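Local coordinates for protein FKBO (Streptomyces hygroscopicus, PDB 4BPS) that hydrolyses chorismate to a dihydroxycyclohexadiene carboxylic acid and pyruvate in the biosynthesis of the immunosuppressant polyketides FK506 and FK520, at residues A97-Y111 against G186-G198. Sequence-based numbering, arbitrary orientation. Where two conformers were deposited one is given.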
loop_
_atom_site.group_PDB
_atom_site.type_symbol
_atom_site.label_atom_id
_atom_site.label_comp_id
_atom_site.label_asym_id
_atom_site.label_seq_id
_atom_site.Cartn_x
_atom_site.Cartn_y
_atom_site.Cartn_z
ATOM N N ALA A 97 -2.249 -4.752 -20.183
ATOM C CA ALA A 97 -1.912 -5.763 -19.180
ATOM C C ALA A 97 -2.176 -5.383 -17.722
ATOM O O ALA A 97 -2.305 -6.297 -16.888
ATOM C CB ALA A 97 -0.446 -6.171 -19.334
ATOM N N TYR A 98 -2.225 -4.083 -17.391
ATOM C CA TYR A 98 -2.326 -3.655 -15.991
ATOM C C TYR A 98 -3.288 -2.481 -15.834
ATOM O O TYR A 98 -3.550 -1.731 -16.774
ATOM C CB TYR A 98 -0.947 -3.278 -15.415
ATOM C CG TYR A 98 0.028 -4.425 -15.489
ATOM C CD1 TYR A 98 -0.036 -5.483 -14.572
ATOM C CD2 TYR A 98 0.999 -4.491 -16.489
ATOM C CE1 TYR A 98 0.852 -6.564 -14.675
ATOM C CE2 TYR A 98 1.873 -5.565 -16.580
ATOM C CZ TYR A 98 1.806 -6.584 -15.664
ATOM O OH TYR A 98 2.662 -7.671 -15.724
ATOM N N LEU A 99 -3.791 -2.322 -14.612
ATOM C CA LEU A 99 -4.783 -1.296 -14.261
ATOM C C LEU A 99 -4.336 -0.613 -12.960
ATOM O O LEU A 99 -3.886 -1.283 -12.022
ATOM C CB LEU A 99 -6.124 -1.984 -14.034
ATOM C CG LEU A 99 -7.314 -1.198 -13.491
ATOM C CD1 LEU A 99 -7.757 -0.206 -14.514
ATOM C CD2 LEU A 99 -8.495 -2.142 -13.102
ATOM N N PHE A 100 -4.474 0.712 -12.911
ATOM C CA PHE A 100 -4.256 1.517 -11.706
ATOM C C PHE A 100 -5.553 2.245 -11.392
ATOM O O PHE A 100 -6.130 2.846 -12.284
ATOM C CB PHE A 100 -3.140 2.537 -11.958
ATOM C CG PHE A 100 -2.876 3.466 -10.804
ATOM C CD1 PHE A 100 -2.091 3.068 -9.746
ATOM C CD2 PHE A 100 -3.389 4.748 -10.785
ATOM C CE1 PHE A 100 -1.827 3.938 -8.679
ATOM C CE2 PHE A 100 -3.125 5.607 -9.719
ATOM C CZ PHE A 100 -2.355 5.191 -8.674
ATOM N N GLY A 101 -5.979 2.227 -10.130
ATOM C CA GLY A 101 -7.178 2.948 -9.728
ATOM C C GLY A 101 -7.030 3.617 -8.381
ATOM O O GLY A 101 -6.234 3.197 -7.523
ATOM N N VAL A 102 -7.837 4.659 -8.182
ATOM C CA VAL A 102 -7.859 5.424 -6.958
ATOM C C VAL A 102 -9.299 5.816 -6.651
ATOM O O VAL A 102 -10.023 6.220 -7.558
ATOM C CB VAL A 102 -7.066 6.762 -7.224
ATOM C CG1 VAL A 102 -7.049 7.648 -5.995
ATOM C CG2 VAL A 102 -5.652 6.515 -7.770
ATOM N N VAL A 103 -9.703 5.712 -5.387
ATOM C CA VAL A 103 -11.072 6.019 -4.993
ATOM C C VAL A 103 -11.052 6.412 -3.522
ATOM O O VAL A 103 -10.195 5.959 -2.763
ATOM C CB VAL A 103 -11.993 4.797 -5.231
ATOM C CG1 VAL A 103 -11.508 3.536 -4.502
ATOM C CG2 VAL A 103 -13.443 5.103 -4.885
ATOM N N ARG A 104 -11.966 7.273 -3.090
ATOM C CA ARG A 104 -12.019 7.638 -1.683
ATOM C C ARG A 104 -13.435 7.864 -1.203
ATOM O O ARG A 104 -14.356 8.062 -2.006
ATOM C CB ARG A 104 -11.104 8.848 -1.420
ATOM C CG ARG A 104 -11.572 10.154 -2.044
ATOM C CD ARG A 104 -10.491 11.225 -2.060
ATOM N NE ARG A 104 -10.075 11.533 -0.695
ATOM C CZ ARG A 104 -8.827 11.786 -0.311
ATOM N NH1 ARG A 104 -7.835 11.900 -1.197
ATOM N NH2 ARG A 104 -8.578 11.981 0.976
ATOM N N THR A 105 -13.593 7.840 0.123
ATOM C CA THR A 105 -14.857 8.122 0.768
ATOM C C THR A 105 -14.613 9.160 1.852
ATOM O O THR A 105 -13.561 9.186 2.469
ATOM C CB THR A 105 -15.495 6.840 1.299
ATOM O OG1 THR A 105 -16.814 7.133 1.767
ATOM C CG2 THR A 105 -14.684 6.221 2.449
ATOM N N GLY A 106 -15.568 10.059 2.043
ATOM C CA GLY A 106 -15.344 11.236 2.868
ATOM C C GLY A 106 -15.181 10.997 4.364
ATOM O O GLY A 106 -15.633 9.991 4.923
ATOM N N GLU A 107 -14.530 11.947 5.017
ATOM C CA GLU A 107 -14.456 12.023 6.461
ATOM C C GLU A 107 -15.857 11.829 7.055
ATOM O O GLU A 107 -16.819 12.459 6.592
ATOM C CB GLU A 107 -13.870 13.387 6.852
ATOM C CG GLU A 107 -13.573 13.495 8.335
ATOM C CD GLU A 107 -12.350 12.708 8.780
ATOM O OE1 GLU A 107 -11.491 12.364 7.938
ATOM O OE2 GLU A 107 -12.243 12.453 10.006
ATOM N N SER A 108 -15.977 10.970 8.063
ATOM C CA SER A 108 -17.292 10.586 8.544
ATOM C C SER A 108 -17.201 10.067 9.968
ATOM O O SER A 108 -16.116 9.741 10.454
ATOM C CB SER A 108 -17.811 9.469 7.637
ATOM O OG SER A 108 -19.123 9.076 8.011
ATOM N N GLY A 109 -18.365 9.954 10.616
ATOM C CA GLY A 109 -18.445 9.328 11.921
ATOM C C GLY A 109 -18.416 7.806 11.870
ATOM O O GLY A 109 -18.234 7.173 12.896
ATOM N N ARG A 110 -18.571 7.225 10.681
ATOM C CA ARG A 110 -18.738 5.783 10.508
ATOM C C ARG A 110 -18.135 5.392 9.164
ATOM O O ARG A 110 -18.352 6.120 8.187
ATOM C CB ARG A 110 -20.259 5.406 10.505
ATOM C CG ARG A 110 -21.033 5.798 11.762
ATOM C CD ARG A 110 -22.460 5.233 11.768
ATOM N NE ARG A 110 -23.243 5.587 12.962
ATOM C CZ ARG A 110 -24.098 6.609 13.051
ATOM N NH1 ARG A 110 -24.752 6.825 14.183
ATOM N NH2 ARG A 110 -24.317 7.429 12.024
ATOM N N TYR A 111 -17.439 4.255 9.071
ATOM C CA TYR A 111 -16.771 3.895 7.822
ATOM C C TYR A 111 -17.052 2.505 7.307
ATOM O O TYR A 111 -16.773 2.261 6.123
ATOM C CB TYR A 111 -15.252 4.042 7.964
ATOM C CG TYR A 111 -14.779 5.452 8.116
ATOM C CD1 TYR A 111 -14.828 6.338 7.042
ATOM C CD2 TYR A 111 -14.285 5.909 9.332
ATOM C CE1 TYR A 111 -14.393 7.628 7.163
ATOM C CE2 TYR A 111 -13.834 7.221 9.462
ATOM C CZ TYR A 111 -13.891 8.072 8.360
ATOM O OH TYR A 111 -13.450 9.382 8.431
ATOM N N GLY A 186 -6.515 13.729 7.830
ATOM C CA GLY A 186 -7.803 14.227 7.403
ATOM C C GLY A 186 -8.169 13.486 6.138
ATOM O O GLY A 186 -7.361 12.749 5.589
ATOM N N GLY A 187 -9.400 13.667 5.668
ATOM C CA GLY A 187 -9.784 13.174 4.366
ATOM C C GLY A 187 -10.354 11.779 4.263
ATOM O O GLY A 187 -10.203 11.136 3.214
ATOM N N GLY A 188 -11.035 11.285 5.293
ATOM C CA GLY A 188 -11.709 9.998 5.155
ATOM C C GLY A 188 -10.753 8.871 4.782
ATOM O O GLY A 188 -9.617 8.801 5.259
ATOM N N ILE A 189 -11.230 7.961 3.935
ATOM C CA ILE A 189 -10.464 6.777 3.577
ATOM C C ILE A 189 -10.223 6.782 2.073
ATOM O O ILE A 189 -11.162 6.868 1.294
ATOM C CB ILE A 189 -11.146 5.488 4.022
ATOM C CG1 ILE A 189 -11.318 5.481 5.556
ATOM C CG2 ILE A 189 -10.327 4.269 3.564
ATOM C CD1 ILE A 189 -11.932 4.233 6.135
ATOM N N THR A 190 -8.946 6.670 1.688
ATOM C CA THR A 190 -8.530 6.620 0.292
ATOM C C THR A 190 -7.928 5.242 0.019
ATOM O O THR A 190 -7.079 4.775 0.781
ATOM C CB THR A 190 -7.494 7.706 -0.000
ATOM O OG1 THR A 190 -8.019 8.989 0.331
ATOM C CG2 THR A 190 -7.060 7.727 -1.462
ATOM N N CYS A 191 -8.360 4.643 -1.086
ATOM C CA CYS A 191 -7.856 3.355 -1.545
ATOM C C CYS A 191 -7.200 3.505 -2.919
ATOM O O CYS A 191 -7.774 4.103 -3.843
ATOM C CB CYS A 191 -9.000 2.346 -1.631
ATOM S SG CYS A 191 -8.544 0.710 -2.297
ATOM N N VAL A 192 -5.974 2.986 -3.021
ATOM C CA VAL A 192 -5.230 2.957 -4.268
ATOM C C VAL A 192 -4.981 1.498 -4.594
ATOM O O VAL A 192 -4.697 0.719 -3.688
ATOM C CB VAL A 192 -3.878 3.707 -4.100
ATOM C CG1 VAL A 192 -3.076 3.734 -5.390
ATOM C CG2 VAL A 192 -4.088 5.104 -3.545
ATOM N N PHE A 193 -5.032 1.116 -5.869
ATOM C CA PHE A 193 -4.763 -0.278 -6.198
ATOM C C PHE A 193 -4.153 -0.446 -7.581
ATOM O O PHE A 193 -4.357 0.389 -8.492
ATOM C CB PHE A 193 -6.031 -1.152 -6.080
ATOM C CG PHE A 193 -7.112 -0.778 -7.055
ATOM C CD1 PHE A 193 -8.018 0.236 -6.749
ATOM C CD2 PHE A 193 -7.221 -1.430 -8.279
ATOM C CE1 PHE A 193 -9.005 0.596 -7.648
ATOM C CE2 PHE A 193 -8.208 -1.078 -9.179
ATOM C CZ PHE A 193 -9.097 -0.055 -8.857
ATOM N N LEU A 194 -3.386 -1.523 -7.703
ATOM C CA LEU A 194 -2.891 -2.027 -8.974
ATOM C C LEU A 194 -3.503 -3.404 -9.214
ATOM O O LEU A 194 -3.673 -4.183 -8.271
ATOM C CB LEU A 194 -1.371 -2.191 -8.917
ATOM C CG LEU A 194 -0.566 -0.897 -8.953
ATOM C CD1 LEU A 194 0.856 -1.156 -8.459
ATOM C CD2 LEU A 194 -0.536 -0.320 -10.370
ATOM N N ALA A 195 -3.811 -3.707 -10.474
ATOM C CA ALA A 195 -4.379 -4.998 -10.835
ATOM C C ALA A 195 -3.837 -5.421 -12.203
ATOM O O ALA A 195 -3.354 -4.591 -12.986
ATOM C CB ALA A 195 -5.898 -4.937 -10.884
ATOM N N ALA A 196 -3.928 -6.721 -12.474
ATOM C CA ALA A 196 -3.421 -7.325 -13.694
ATOM C C ALA A 196 -4.516 -8.050 -14.450
ATOM O O ALA A 196 -5.387 -8.710 -13.862
ATOM C CB ALA A 196 -2.282 -8.293 -13.366
ATOM N N ARG A 197 -4.406 -7.981 -15.780
ATOM C CA ARG A 197 -5.271 -8.718 -16.700
ATOM C C ARG A 197 -5.198 -10.220 -16.435
ATOM O O ARG A 197 -6.201 -10.943 -16.457
ATOM C CB ARG A 197 -4.854 -8.434 -18.140
ATOM C CG ARG A 197 -5.562 -9.322 -19.162
ATOM C CD ARG A 197 -5.175 -9.033 -20.602
ATOM N NE ARG A 197 -3.741 -9.139 -20.840
ATOM C CZ ARG A 197 -3.132 -8.759 -21.951
ATOM N NH1 ARG A 197 -3.809 -8.244 -22.979
ATOM N NH2 ARG A 197 -1.816 -8.886 -22.009
ATOM N N GLY A 198 -3.997 -10.713 -16.191
ATOM C CA GLY A 198 -3.797 -12.126 -15.980
ATOM C C GLY A 198 -2.359 -12.364 -15.617
ATOM O O GLY A 198 -1.701 -11.516 -15.005
HETATM O O HOH W 1 -1.403 -8.994 -16.886
HETATM O O HOH W 2 1.090 -9.940 -15.951
HETATM O O HOH W 3 -6.227 11.934 3.128
#
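Strands 98-105 and 189-196 run antiparallel, their axes 4.6 Å apart at closest approach and their directions 162° apart. Leu99 with Ala195, Gly101 with Phe193, Val103 with Cys191 and Thr105 with Ile189 form hydrogen-bonded pairs, each closed by two N-H to O=C bonds, and the ladder runs on to Arg197 N, which donates to Ala97 O. On the face bearing these pairs, the Phe193 ring lies over Gly101, whose CA stands 3.9 Å from the ring centroid in a CH-pi contact. Phe193 CG sits between the backbone N and carbonyl carbon (chi1 64°), which folds the ring back over the neighbouring strand, where a beta carbon at Gly101 would collide with it. Farther along, Ile189 lays CG1 over one face of the Tyr111 ring.

The other face carries Phe100, whose CE1 meets Val192 CG1 at 3.5 Å, while Leu194 CD2 lies in the ring plane at its edge. Here too Arg104 bends at chi3 (-61°), so that Thr190 OG1 lies over one face of the guanidinium, 3.0 Å from Arg104 CZ, too poorly angled for a hydrogen bond. Arg104 NH2 donates to a lone pair in the carbonyl plane of Gly187 O at 2.9 Å, and NH1 reaches Ala61 O and Thr60 OG1. An alanine at Arg104 would remove the guanidinium and is likely to leave Gly187 O without this donor and the loop 186-188 less firmly tied to strand 57-62. Glu107 OE1 accepts from Gly188 N at 2.9 Å and also bonds Ser142 OG, so the loop after strand 98-105 holds the backbone of Gly188. The pair illustrates how adjacent central strands of a YjgF-like mixed sheet separate two layers: Phe100 and Arg104 face the neighbouring sheet, whereas Val103 and Cys191 pack on helix 112-129, the side chain of Cys191 lying about 9 Å from the bound 3-(2-carboxyethyl)benzoic acid.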